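Local coordinates for D-alanyl-D-alanine carboxypeptidase (Streptococcus pneumoniae R6, PDB 1XP4), which probably removes the C-terminal D-alanine from peptidoglycan precursor peptides, as a serine carboxypeptidase of the penicillin-binding protein class, at residues Ile60-Pro65 with Thr92-Leu97; Thr64-Ser69 with Ala113-Gly118; Thr277-Lys282 with Glu317-Gln322; Ser323-Gln328 with Leu349-Lys354. All coordinates share one frame; numbering follows the deposited sequence.

Contact 1. Residues Ile60-Pro65 with Thr92-Leu97; sequences ITLSTP and TVEELL
Leu62 and Val93 join a type I beta turn, Thr61 to Thr64, to the first turn of helix 93-103 in the carboxypeptidase domain. At Pro65 the chain enters a two-stranded antiparallel sheet, and Pro65 faces Thr92 as a non-hydrogen-bonded pair. Thr92 is the N-cap residue, but its side chain makes no capping bond. Carbonyls of the turn take the first N-H groups instead. Glu94 N donates to Leu62 O over 3.0 Å, although the place of this oxygen is doubtful. Val93 N makes a weak bond of 3.1 Å to Thr64 O. Val93 packs against the turn, with its CG2 3.4 Å from Thr61 O and 3.9 Å from Thr64 CB. Its CG1 is anti to the backbone N (chi1 161°) and comes to 4.3 Å from Ile60 CD1. The Leu62 side chain starts away from the helix segment, yet its CD2 lies 4.0 Å from Glu94 CB. It also touches Leu55 of helix 44-57. Glu95 supplies one half of a capping box, without the reciprocal bond from Thr92: Thr92 N points at the anti lone pair of Glu95 OE1, 2.8 Å away and nearly straight at 172°.

Contact 2. Residues Thr64-Ser69 with Ala113-Gly118; sequences TPVDIS and AEKIAG
Lys115 and Val66 pack the short strand 65-67 against the last turns of helix 106-117. The strand is half of a two-stranded antiparallel sheet in the carboxypeptidase domain, and this contact lies near the surface. Lys115 leaves the helix with CG anti to the backbone N, bends at chi2 (64°) and then runs straight. This bend lays its aliphatic chain across Val66 at a slant. Both valine methyls take part: Val66 CG1 meets Lys115 CB at 3.9 Å, and Val66 CG2 meets Lys115 CG at 3.9 Å. Further out, Lys115 CE touches Thr64 CG2 at 3.8 Å. The ammonium end finds a water that also accepts from Asp67 N, with Lys115 NZ 3.1 Å from that water. Val93 and Leu96 of helix 93-103 also touch Val66.

Next to Lys115 in the helix, Glu114 reaches Ser69. Ser69 stands at the N-cap of helix 70-74, yet its hydroxyl makes no capping bond and turns to the carboxylate. A second water accepts from Ser69 N, with Asp67 O and Glu114 OE1 also within its reach. Ser69 OG donates to Glu114 OE1 over 2.7 Å, meeting the oxygen on its syn side, 16° out of the carboxylate plane.

Contact 3. Residues Thr277-Lys282 with Glu317-Gln322; sequences TFTLRK and ERVGNQ
Thr279 and Glu317 form an antiparallel hydrogen-bonded pair in the two-stranded sheet of 278-284 and 313-318. Thr279 N donates to Glu317 O at 2.9 Å, and Glu317 N donates to Thr279 O at 2.8 Å. The next pair, Phe278 with Arg318, is non-hydrogen-bonded. Beyond it a weak bond of 3.3 Å runs from Val319 N to Thr277 O, where helix 262-277 gives way to the strand.

Phe278 and Arg318 share one face of the sheet and lie side by side, pointing the same way. Phe278 CZ lies over one face of the Arg318 guanidinium, 3.8 Å above its plane and offset, and the two planes are 65° apart. Arg318 NH1 also forms a salt bridge with Asp355. Thr279 and Glu317 lie on the other face. There Thr279 CG2 touches Val319 CG1 at 3.7 Å, the two side chains crossing at about a right angle. Arg281, extended from CG to NE, reaches Glu317 in a long salt bridge, 4.0 Å from Arg281 NH1 to Glu317 OE2. The oxygen lies at the edge of the guanidinium, in its plane. The backbone bonds set the register, and the long ion pair probably adds only a weak attraction.

Contact 4. Residues Ser323-Gln328 with Leu349-Lys354; sequences SSQSVQ and LTYEDK
Val327 and Tyr351 join the loop 323-328 to the end of strand 345-350, an outermost strand of a three-stranded antiparallel sheet in the C-terminal domain. Residues 325-328 and 349-354 run roughly opposite ways, 147° apart. The backbone link is slight. Glu352 N makes a weak bond of 3.3 Å to Ser326 O, and Val327 CA makes a CA-H...O contact of 3.5 Å with Thr350 O.

Tyr351, Val327 and Ser326 bury similar areas. With CG of Tyr351 anti to its backbone N, the ring extends along the loop from Val327 to Gln325. Val327 CB sits 3.6 Å from Tyr351 CD1, approaching the ring obliquely. Further along, Gln325 CB meets Tyr351 CE1 at 3.7 Å. The glutamine chain is bent at chi2, and its amide plane stands 78° from the ring. Gln325 NE2 gives a weak but nearly straight bond to Tyr351 OH, 3.4 Å long at 167°. Asp353 CA lies over one face of the ring.

Glu352 is the centre of an inverse gamma turn. Its OE2 accepts from a water at 2.7 Å, and that water takes a weak bond from Gln328 NE2. The extended Lys354 chain brings CE to 3.4 Å from Ser326 OG. Val327 also touches Leu315 of strand 313-318 and Ile283 of strand 278-284. Loop 323-328 thus touches both the two-stranded and the three-stranded sheet, consistent with the all-beta C-terminal domain of PBP5-type carboxypeptidases.

Overall arrangement
The contacts form two pairs on opposite sides of the chain's centre. Contacts 1 and 2 belong to the carboxypeptidase domain. They share Thr64 and Pro65, their centres are about 10 Å apart, and Ile60 CD1 of contact 1 packs on Ile116 CD1 of contact 2. The consecutive helices 93-103 and 106-117 take part. Contacts 3 and 4 come later in the chain, in the C-terminal domain. Their centres are about 12 Å apart, and Glu317 touches Ser324 and Gln325. The two pairs stand about 44 to 49 Å apart, centre to centre, with no touch. Each pair therefore joins parts of its own domain, and helix 262-277 leads into the C-terminal one.

Contact 1. Residues Ile60-Pro65 with Thr92-Leu97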
loop_
_atom_site.group_PDB
_atom_site.type_symbol
_atom_site.label_atom_id
_atom_site.label_comp_id
_atom_site.label_asym_id
_atom_site.label_seq_id
_atom_site.Cartn_x
_atom_site.Cartn_y
_atom_site.Cartn_z
ATOM N N ILE A 60 21.105 -7.313 0.962
ATOM C CA ILE A 60 21.560 -5.929 0.915
ATOM C C ILE A 60 21.210 -5.310 2.257
ATOM O O ILE A 60 20.418 -5.871 3.010
ATOM C CB ILE A 60 20.880 -5.078 -0.191
ATOM C CG1 ILE A 60 19.359 -5.120 -0.035
ATOM C CG2 ILE A 60 21.327 -5.544 -1.546
ATOM C CD1 ILE A 60 18.621 -4.172 -0.948
ATOM N N THR A 61 21.807 -4.163 2.553
ATOM C CA THR A 61 21.546 -3.472 3.802
ATOM C C THR A 61 21.367 -2.005 3.475
ATOM O O THR A 61 21.756 -1.551 2.399
ATOM C CB THR A 61 22.718 -3.612 4.781
ATOM O OG1 THR A 61 23.858 -2.911 4.267
ATOM C CG2 THR A 61 23.074 -5.081 4.984
ATOM N N LEU A 62 20.789 -1.257 4.405
ATOM C CA LEU A 62 20.552 0.163 4.196
ATOM C C LEU A 62 21.802 0.970 3.855
ATOM O O LEU A 62 21.721 1.939 3.104
ATOM C CB LEU A 62 19.861 0.763 5.424
ATOM C CG LEU A 62 18.411 0.275 5.588
ATOM C CD1 LEU A 62 17.830 0.720 6.906
ATOM C CD2 LEU A 62 17.566 0.801 4.439
ATOM N N SER A 63 22.958 0.575 4.381
ATOM C CA SER A 63 24.187 1.326 4.113
ATOM C C SER A 63 25.024 0.777 2.964
ATOM O O SER A 63 26.120 1.271 2.687
ATOM C CB SER A 63 25.049 1.375 5.370
ATOM O OG SER A 63 25.629 0.110 5.622
ATOM N N THR A 64 24.507 -0.250 2.297
ATOM C CA THR A 64 25.213 -0.867 1.181
ATOM C C THR A 64 25.425 0.103 0.018
ATOM O O THR A 64 24.476 0.699 -0.494
ATOM C CB THR A 64 24.443 -2.104 0.634
ATOM O OG1 THR A 64 24.290 -3.084 1.671
ATOM C CG2 THR A 64 25.193 -2.725 -0.548
ATOM N N PRO A 65 26.686 0.290 -0.396
ATOM C CA PRO A 65 27.039 1.179 -1.510
ATOM C C PRO A 65 26.504 0.594 -2.819
ATOM O O PRO A 65 26.654 -0.605 -3.075
ATOM C CB PRO A 65 28.565 1.179 -1.477
ATOM C CG PRO A 65 28.859 1.007 -0.030
ATOM C CD PRO A 65 27.884 -0.070 0.379
ATOM N N THR A 92 24.167 5.023 -1.281
ATOM C CA THR A 92 23.607 4.073 -0.342
ATOM C C THR A 92 22.211 3.594 -0.746
ATOM O O THR A 92 21.454 4.321 -1.395
ATOM C CB THR A 92 23.561 4.728 1.060
ATOM O OG1 THR A 92 24.757 4.397 1.769
ATOM C CG2 THR A 92 22.363 4.276 1.845
ATOM N N VAL A 93 21.889 2.359 -0.370
ATOM C CA VAL A 93 20.578 1.791 -0.648
ATOM C C VAL A 93 19.542 2.740 -0.046
ATOM O O VAL A 93 18.581 3.132 -0.704
ATOM C CB VAL A 93 20.419 0.393 0.013
ATOM C CG1 VAL A 93 18.945 0.020 0.115
ATOM C CG2 VAL A 93 21.160 -0.657 -0.798
ATOM N N GLU A 94 19.753 3.102 1.215
ATOM C CA GLU A 94 18.855 4.005 1.914
ATOM C C GLU A 94 18.773 5.330 1.166
ATOM O O GLU A 94 17.709 5.937 1.068
ATOM C CB GLU A 94 19.351 4.240 3.348
ATOM C CG GLU A 94 18.489 5.195 4.176
ATOM C CD GLU A 94 18.943 5.306 5.631
ATOM O OE1 GLU A 94 20.113 5.673 5.872
ATOM O OE2 GLU A 94 18.129 5.030 6.540
ATOM N N GLU A 95 19.896 5.779 0.627
ATOM C CA GLU A 95 19.899 7.039 -0.093
ATOM C C GLU A 95 19.032 6.963 -1.345
ATOM O O GLU A 95 18.223 7.859 -1.606
ATOM C CB GLU A 95 21.334 7.440 -0.440
ATOM C CG GLU A 95 22.192 7.646 0.796
ATOM C CD GLU A 95 23.530 8.283 0.493
ATOM O OE1 GLU A 95 24.343 7.662 -0.233
ATOM O OE2 GLU A 95 23.768 9.411 0.990
ATOM N N LEU A 96 19.190 5.889 -2.111
ATOM C CA LEU A 96 18.400 5.712 -3.323
ATOM C C LEU A 96 16.931 5.501 -2.973
ATOM O O LEU A 96 16.036 6.024 -3.638
ATOM C CB LEU A 96 18.926 4.526 -4.122
ATOM C CG LEU A 96 20.359 4.696 -4.620
ATOM C CD1 LEU A 96 20.806 3.421 -5.313
ATOM C CD2 LEU A 96 20.436 5.893 -5.564
ATOM N N LEU A 97 16.688 4.733 -1.921
ATOM C CA LEU A 97 15.332 4.469 -1.476
ATOM C C LEU A 97 14.638 5.792 -1.161
ATOM O O LEU A 97 13.493 6.022 -1.550
ATOM C CB LEU A 97 15.359 3.605 -0.222
ATOM C CG LEU A 97 14.557 2.311 -0.267
ATOM C CD1 LEU A 97 14.676 1.626 1.087
ATOM C CD2 LEU A 97 13.105 2.605 -0.606
#

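Contact 2. Residues Thr64-Ser69 with Ala113-Gly118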
loop_
_atom_site.group_PDB
_atom_site.type_symbol
_atom_site.label_atom_id
_atom_site.label_comp_id
_atom_site.label_asym_id
_atom_site.label_seq_id
_atom_site.Cartn_x
_atom_site.Cartn_y
_atom_site.Cartn_z
ATOM N N THR A 64 24.507 -0.250 2.297
ATOM C CA THR A 64 25.213 -0.867 1.181
ATOM C C THR A 64 25.425 0.103 0.018
ATOM O O THR A 64 24.476 0.699 -0.494
ATOM C CB THR A 64 24.443 -2.104 0.634
ATOM O OG1 THR A 64 24.290 -3.084 1.671
ATOM C CG2 THR A 64 25.193 -2.725 -0.548
ATOM N N PRO A 65 26.686 0.290 -0.396
ATOM C CA PRO A 65 27.039 1.179 -1.510
ATOM C C PRO A 65 26.504 0.594 -2.819
ATOM O O PRO A 65 26.654 -0.605 -3.075
ATOM C CB PRO A 65 28.565 1.179 -1.477
ATOM C CG PRO A 65 28.859 1.007 -0.030
ATOM C CD PRO A 65 27.884 -0.070 0.379
ATOM N N VAL A 66 25.880 1.433 -3.639
ATOM C CA VAL A 66 25.333 0.977 -4.914
ATOM C C VAL A 66 25.892 1.804 -6.065
ATOM O O VAL A 66 25.740 3.026 -6.092
ATOM C CB VAL A 66 23.783 1.078 -4.947
ATOM C CG1 VAL A 66 23.259 0.583 -6.281
ATOM C CG2 VAL A 66 23.177 0.249 -3.832
ATOM N N ASP A 67 26.544 1.122 -7.007
ATOM C CA ASP A 67 27.125 1.764 -8.186
ATOM C C ASP A 67 26.014 2.241 -9.106
ATOM O O ASP A 67 24.921 1.683 -9.129
ATOM C CB ASP A 67 28.029 0.777 -8.941
ATOM C CG ASP A 67 28.484 1.298 -10.300
ATOM O OD1 ASP A 67 29.262 2.276 -10.358
ATOM O OD2 ASP A 67 28.058 0.719 -11.319
ATOM N N ILE A 68 26.306 3.277 -9.874
ATOM C CA ILE A 68 25.331 3.832 -10.788
ATOM C C ILE A 68 25.876 3.776 -12.213
ATOM O O ILE A 68 26.594 4.660 -12.647
ATOM C CB ILE A 68 24.980 5.253 -10.313
ATOM C CG1 ILE A 68 24.249 5.119 -8.974
ATOM C CG2 ILE A 68 24.113 5.973 -11.325
ATOM C CD1 ILE A 68 23.959 6.402 -8.281
ATOM N N SER A 69 25.524 2.711 -12.928
ATOM C CA SER A 69 25.997 2.482 -14.295
ATOM C C SER A 69 25.625 3.536 -15.330
ATOM O O SER A 69 24.811 4.422 -15.073
ATOM C CB SER A 69 25.539 1.104 -14.795
ATOM O OG SER A 69 24.129 1.010 -14.830
ATOM N N ALA A 113 17.423 -1.624 -8.712
ATOM C CA ALA A 113 17.029 -2.806 -9.466
ATOM C C ALA A 113 18.231 -3.607 -9.969
ATOM O O ALA A 113 18.263 -4.832 -9.837
ATOM C CB ALA A 113 16.135 -2.400 -10.638
ATOM N N GLU A 114 19.209 -2.918 -10.554
ATOM C CA GLU A 114 20.402 -3.588 -11.065
ATOM C C GLU A 114 21.170 -4.200 -9.906
ATOM O O GLU A 114 21.779 -5.259 -10.039
ATOM C CB GLU A 114 21.311 -2.608 -11.798
ATOM C CG GLU A 114 20.702 -1.992 -13.030
ATOM C CD GLU A 114 21.751 -1.344 -13.909
ATOM O OE1 GLU A 114 22.708 -0.758 -13.355
ATOM O OE2 GLU A 114 21.615 -1.419 -15.151
ATOM N N LYS A 115 21.137 -3.524 -8.765
ATOM C CA LYS A 115 21.816 -4.009 -7.580
ATOM C C LYS A 115 21.177 -5.296 -7.076
ATOM O O LYS A 115 21.876 -6.205 -6.628
ATOM C CB LYS A 115 21.749 -2.963 -6.473
ATOM C CG LYS A 115 22.494 -3.346 -5.207
ATOM C CD LYS A 115 23.983 -3.471 -5.488
ATOM C CE LYS A 115 24.790 -3.573 -4.209
ATOM N NZ LYS A 115 26.233 -3.779 -4.491
ATOM N N ILE A 116 19.851 -5.376 -7.152
ATOM C CA ILE A 116 19.144 -6.553 -6.659
ATOM C C ILE A 116 19.025 -7.717 -7.639
ATOM O O ILE A 116 19.050 -8.874 -7.219
ATOM C CB ILE A 116 17.715 -6.178 -6.150
ATOM C CG1 ILE A 116 17.822 -5.174 -4.997
ATOM C CG2 ILE A 116 16.971 -7.426 -5.652
ATOM C CD1 ILE A 116 16.489 -4.776 -4.390
ATOM N N ALA A 117 18.906 -7.430 -8.931
ATOM C CA ALA A 117 18.754 -8.498 -9.919
ATOM C C ALA A 117 19.791 -8.523 -11.041
ATOM O O ALA A 117 19.712 -9.362 -11.947
ATOM C CB ALA A 117 17.350 -8.445 -10.521
ATOM N N GLY A 118 20.759 -7.612 -10.989
ATOM C CA GLY A 118 21.786 -7.577 -12.013
ATOM C C GLY A 118 21.410 -6.666 -13.156
ATOM O O GLY A 118 22.235 -5.911 -13.667
HETATM O O HOH W 1 23.082 1.447 -11.586
HETATM O O HOH W 2 26.824 -1.967 -6.984
#

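Contact 3. Residues Thr277-Lys282 with Glu317-Gln322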
loop_
_atom_site.group_PDB
_atom_site.type_symbol
_atom_site.label_atom_id
_atom_site.label_comp_id
_atom_site.label_asym_id
_atom_site.label_seq_id
_atom_site.Cartn_x
_atom_site.Cartn_y
_atom_site.Cartn_z
ATOM N N THR A 277 -19.149 9.159 5.487
ATOM C CA THR A 277 -19.945 7.981 5.123
ATOM C C THR A 277 -19.695 6.713 5.943
ATOM O O THR A 277 -20.593 5.891 6.113
ATOM C CB THR A 277 -19.703 7.593 3.658
ATOM O OG1 THR A 277 -19.905 8.733 2.817
ATOM C CG2 THR A 277 -20.639 6.454 3.250
ATOM N N PHE A 278 -18.463 6.540 6.414
ATOM C CA PHE A 278 -18.086 5.362 7.186
ATOM C C PHE A 278 -17.418 5.752 8.484
ATOM O O PHE A 278 -16.806 6.810 8.590
ATOM C CB PHE A 278 -17.112 4.504 6.398
ATOM C CG PHE A 278 -17.657 4.003 5.109
ATOM C CD1 PHE A 278 -18.555 2.946 5.085
ATOM C CD2 PHE A 278 -17.253 4.570 3.907
ATOM C CE1 PHE A 278 -19.040 2.458 3.882
ATOM C CE2 PHE A 278 -17.734 4.090 2.695
ATOM C CZ PHE A 278 -18.626 3.035 2.681
ATOM N N THR A 279 -17.511 4.865 9.462
ATOM C CA THR A 279 -16.920 5.107 10.765
ATOM C C THR A 279 -16.511 3.783 11.398
ATOM O O THR A 279 -16.913 2.724 10.934
ATOM C CB THR A 279 -17.927 5.814 11.684
ATOM O OG1 THR A 279 -17.403 5.874 13.008
ATOM C CG2 THR A 279 -19.242 5.056 11.713
ATOM N N LEU A 280 -15.700 3.844 12.445
ATOM C CA LEU A 280 -15.264 2.640 13.143
ATOM C C LEU A 280 -16.012 2.536 14.463
ATOM O O LEU A 280 -15.732 3.295 15.390
ATOM C CB LEU A 280 -13.759 2.683 13.440
ATOM C CG LEU A 280 -12.730 2.590 12.313
ATOM C CD1 LEU A 280 -11.340 2.674 12.919
ATOM C CD2 LEU A 280 -12.902 1.282 11.536
ATOM N N ARG A 281 -16.968 1.615 14.549
ATOM C CA ARG A 281 -17.714 1.434 15.785
ATOM C C ARG A 281 -17.040 0.302 16.550
ATOM O O ARG A 281 -16.781 -0.758 15.985
ATOM C CB ARG A 281 -19.174 1.077 15.490
ATOM C CG ARG A 281 -20.053 1.090 16.737
ATOM C CD ARG A 281 -21.528 0.806 16.449
ATOM N NE ARG A 281 -22.331 0.900 17.671
ATOM C CZ ARG A 281 -23.630 0.621 17.745
ATOM N NH1 ARG A 281 -24.288 0.227 16.660
ATOM N NH2 ARG A 281 -24.274 0.730 18.905
ATOM N N LYS A 282 -16.729 0.533 17.824
ATOM C CA LYS A 282 -16.083 -0.492 18.641
ATOM C C LYS A 282 -17.139 -1.499 19.073
ATOM O O LYS A 282 -18.149 -1.129 19.671
ATOM C CB LYS A 282 -15.414 0.142 19.867
ATOM C CG LYS A 282 -14.560 -0.820 20.697
ATOM C CD LYS A 282 -13.597 -0.081 21.627
ATOM C CE LYS A 282 -14.328 0.821 22.612
ATOM N NZ LYS A 282 -13.392 1.624 23.449
ATOM N N GLU A 317 -18.353 0.715 9.588
ATOM C CA GLU A 317 -19.809 0.736 9.532
ATOM C C GLU A 317 -20.287 1.988 8.803
ATOM O O GLU A 317 -19.833 3.099 9.090
ATOM C CB GLU A 317 -20.395 0.700 10.951
ATOM C CG GLU A 317 -21.924 0.654 11.013
ATOM C CD GLU A 317 -22.460 0.709 12.444
ATOM O OE1 GLU A 317 -21.997 1.577 13.217
ATOM O OE2 GLU A 317 -23.350 -0.101 12.792
ATOM N N ARG A 318 -21.186 1.806 7.843
ATOM C CA ARG A 318 -21.910 2.926 7.331
ATOM C C ARG A 318 -22.712 3.611 8.460
ATOM O O ARG A 318 -23.075 3.019 9.472
ATOM C CB ARG A 318 -22.786 2.428 6.203
ATOM C CG ARG A 318 -22.530 3.155 4.889
ATOM C CD ARG A 318 -23.482 2.686 3.791
ATOM N NE ARG A 318 -23.067 3.224 2.508
ATOM C CZ ARG A 318 -22.366 2.400 1.726
ATOM N NH1 ARG A 318 -22.115 1.179 2.116
ATOM N NH2 ARG A 318 -21.966 2.806 0.528
ATOM N N VAL A 319 -22.862 4.935 8.369
ATOM C CA VAL A 319 -23.577 5.637 9.431
ATOM C C VAL A 319 -25.041 5.907 9.059
ATOM O O VAL A 319 -25.339 6.494 8.035
ATOM C CB VAL A 319 -22.897 7.010 9.682
ATOM C CG1 VAL A 319 -21.400 6.976 9.393
ATOM C CG2 VAL A 319 -23.518 8.129 8.875
ATOM N N GLY A 320 -25.960 5.391 9.930
ATOM C CA GLY A 320 -27.348 5.591 9.476
ATOM C C GLY A 320 -28.128 4.296 9.157
ATOM O O GLY A 320 -29.332 4.255 8.961
ATOM N N ASN A 321 -27.418 3.158 9.229
ATOM C CA ASN A 321 -27.893 1.963 8.495
ATOM C C ASN A 321 -28.883 1.183 9.350
ATOM O O ASN A 321 -28.655 0.911 10.502
ATOM C CB ASN A 321 -26.661 1.054 8.305
ATOM C CG ASN A 321 -25.653 1.656 7.356
ATOM O OD1 ASN A 321 -25.993 2.292 6.375
ATOM N ND2 ASN A 321 -24.370 1.359 7.625
ATOM N N GLN A 322 -30.014 0.762 8.723
ATOM C CA GLN A 322 -31.028 0.060 9.548
ATOM C C GLN A 322 -30.222 -0.885 10.458
ATOM O O GLN A 322 -29.016 -0.818 10.416
ATOM C CB GLN A 322 -31.927 -0.742 8.586
ATOM C CG GLN A 322 -32.813 0.093 7.628
ATOM C CD GLN A 322 -33.713 -0.728 6.718
ATOM O OE1 GLN A 322 -34.469 -0.216 5.908
ATOM N NE2 GLN A 322 -33.692 -2.056 6.957
#

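Contact 4. Residues Ser323-Gln328 with Leu349-Lys354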
loop_
_atom_site.group_PDB
_atom_site.type_symbol
_atom_site.label_atom_id
_atom_site.label_comp_id
_atom_site.label_asym_id
_atom_site.label_seq_id
_atom_site.Cartn_x
_atom_site.Cartn_y
_atom_site.Cartn_z
ATOM N N SER A 323 -30.813 -1.642 11.423
ATOM C CA SER A 323 -29.947 -2.288 12.420
ATOM C C SER A 323 -29.091 -3.404 11.717
ATOM O O SER A 323 -28.407 -3.210 10.720
ATOM C CB SER A 323 -30.910 -3.050 13.381
ATOM O OG SER A 323 -32.200 -3.274 12.778
ATOM N N SER A 324 -28.058 -3.175 12.594
ATOM C CA SER A 324 -26.635 -3.275 12.246
ATOM C C SER A 324 -26.037 -4.637 12.613
ATOM O O SER A 324 -26.731 -5.637 12.886
ATOM C CB SER A 324 -25.919 -2.143 13.042
ATOM O OG SER A 324 -25.705 -2.497 14.436
ATOM N N GLN A 325 -24.705 -4.572 12.288
ATOM C CA GLN A 325 -23.967 -5.628 11.577
ATOM C C GLN A 325 -23.886 -6.959 12.329
ATOM O O GLN A 325 -23.771 -6.992 13.544
ATOM C CB GLN A 325 -22.525 -5.120 11.346
ATOM C CG GLN A 325 -22.429 -3.621 11.075
ATOM C CD GLN A 325 -21.257 -3.028 11.831
ATOM O OE1 GLN A 325 -21.325 -2.669 12.990
ATOM N NE2 GLN A 325 -20.138 -2.888 11.104
ATOM N N SER A 326 -23.736 -8.033 11.517
ATOM C CA SER A 326 -23.649 -9.374 12.093
ATOM C C SER A 326 -22.233 -9.986 12.074
ATOM O O SER A 326 -21.850 -10.673 11.188
ATOM C CB SER A 326 -24.600 -10.262 11.294
ATOM O OG SER A 326 -24.064 -10.575 9.992
ATOM N N VAL A 327 -21.452 -9.561 13.020
ATOM C CA VAL A 327 -20.044 -9.915 13.196
ATOM C C VAL A 327 -20.041 -10.691 14.441
ATOM O O VAL A 327 -19.041 -10.961 15.123
ATOM C CB VAL A 327 -19.170 -8.680 13.244
ATOM C CG1 VAL A 327 -19.978 -7.486 13.709
ATOM C CG2 VAL A 327 -17.975 -8.907 14.160
ATOM N N GLN A 328 -21.253 -11.000 14.739
ATOM C CA GLN A 328 -21.342 -12.193 15.458
ATOM C C GLN A 328 -20.697 -13.253 14.638
ATOM O O GLN A 328 -21.217 -13.733 13.657
ATOM C CB GLN A 328 -22.844 -12.430 15.668
ATOM C CG GLN A 328 -23.507 -11.261 16.431
ATOM C CD GLN A 328 -24.796 -10.814 15.749
ATOM O OE1 GLN A 328 -25.591 -10.025 16.230
ATOM N NE2 GLN A 328 -24.996 -11.377 14.548
ATOM N N LEU A 349 -13.155 -13.975 15.625
ATOM C CA LEU A 349 -14.394 -13.214 15.480
ATOM C C LEU A 349 -14.378 -12.730 14.038
ATOM O O LEU A 349 -13.537 -11.912 13.675
ATOM C CB LEU A 349 -14.394 -11.999 16.407
ATOM C CG LEU A 349 -15.301 -11.942 17.636
ATOM C CD1 LEU A 349 -15.129 -10.593 18.321
ATOM C CD2 LEU A 349 -16.746 -12.128 17.220
ATOM N N THR A 350 -15.285 -13.230 13.207
ATOM C CA THR A 350 -15.307 -12.813 11.809
ATOM C C THR A 350 -16.495 -11.918 11.521
ATOM O O THR A 350 -17.607 -12.182 11.982
ATOM C CB THR A 350 -15.378 -14.016 10.864
ATOM O OG1 THR A 350 -16.634 -14.685 11.042
ATOM C CG2 THR A 350 -14.245 -14.990 11.155
ATOM N N TYR A 351 -16.251 -10.858 10.756
ATOM C CA TYR A 351 -17.295 -9.906 10.395
ATOM C C TYR A 351 -17.954 -10.342 9.095
ATOM O O TYR A 351 -17.329 -10.326 8.032
ATOM C CB TYR A 351 -16.684 -8.503 10.252
ATOM C CG TYR A 351 -17.581 -7.439 9.639
ATOM C CD1 TYR A 351 -18.962 -7.455 9.833
ATOM C CD2 TYR A 351 -17.035 -6.388 8.902
ATOM C CE1 TYR A 351 -19.772 -6.452 9.311
ATOM C CE2 TYR A 351 -17.834 -5.379 8.379
ATOM C CZ TYR A 351 -19.204 -5.415 8.585
ATOM O OH TYR A 351 -20.009 -4.409 8.076
ATOM N N GLU A 352 -19.218 -10.740 9.188
ATOM C CA GLU A 352 -19.964 -11.179 8.015
ATOM C C GLU A 352 -20.541 -9.938 7.333
ATOM O O GLU A 352 -21.724 -9.619 7.434
ATOM C CB GLU A 352 -21.057 -12.168 8.448
ATOM C CG GLU A 352 -20.505 -13.240 9.400
ATOM C CD GLU A 352 -21.561 -14.189 9.943
ATOM O OE1 GLU A 352 -21.918 -15.158 9.239
ATOM O OE2 GLU A 352 -22.034 -13.962 11.077
ATOM N N ASP A 353 -19.656 -9.235 6.645
ATOM C CA ASP A 353 -19.983 -8.011 5.940
ATOM C C ASP A 353 -21.030 -8.255 4.848
ATOM O O ASP A 353 -20.853 -9.115 3.985
ATOM C CB ASP A 353 -18.696 -7.452 5.331
ATOM C CG ASP A 353 -18.838 -6.032 4.843
ATOM O OD1 ASP A 353 -19.977 -5.594 4.581
ATOM O OD2 ASP A 353 -17.797 -5.356 4.703
ATOM N N LYS A 354 -22.118 -7.491 4.895
ATOM C CA LYS A 354 -23.199 -7.589 3.914
ATOM C C LYS A 354 -23.369 -6.245 3.196
ATOM O O LYS A 354 -24.357 -6.013 2.500
ATOM C CB LYS A 354 -24.509 -7.958 4.614
ATOM C CG LYS A 354 -24.433 -9.237 5.426
ATOM C CD LYS A 354 -25.754 -9.538 6.126
ATOM C CE LYS A 354 -25.630 -10.765 7.030
ATOM N NZ LYS A 354 -26.887 -11.089 7.769
HETATM O O HOH W 3 -24.304 -13.545 12.463
#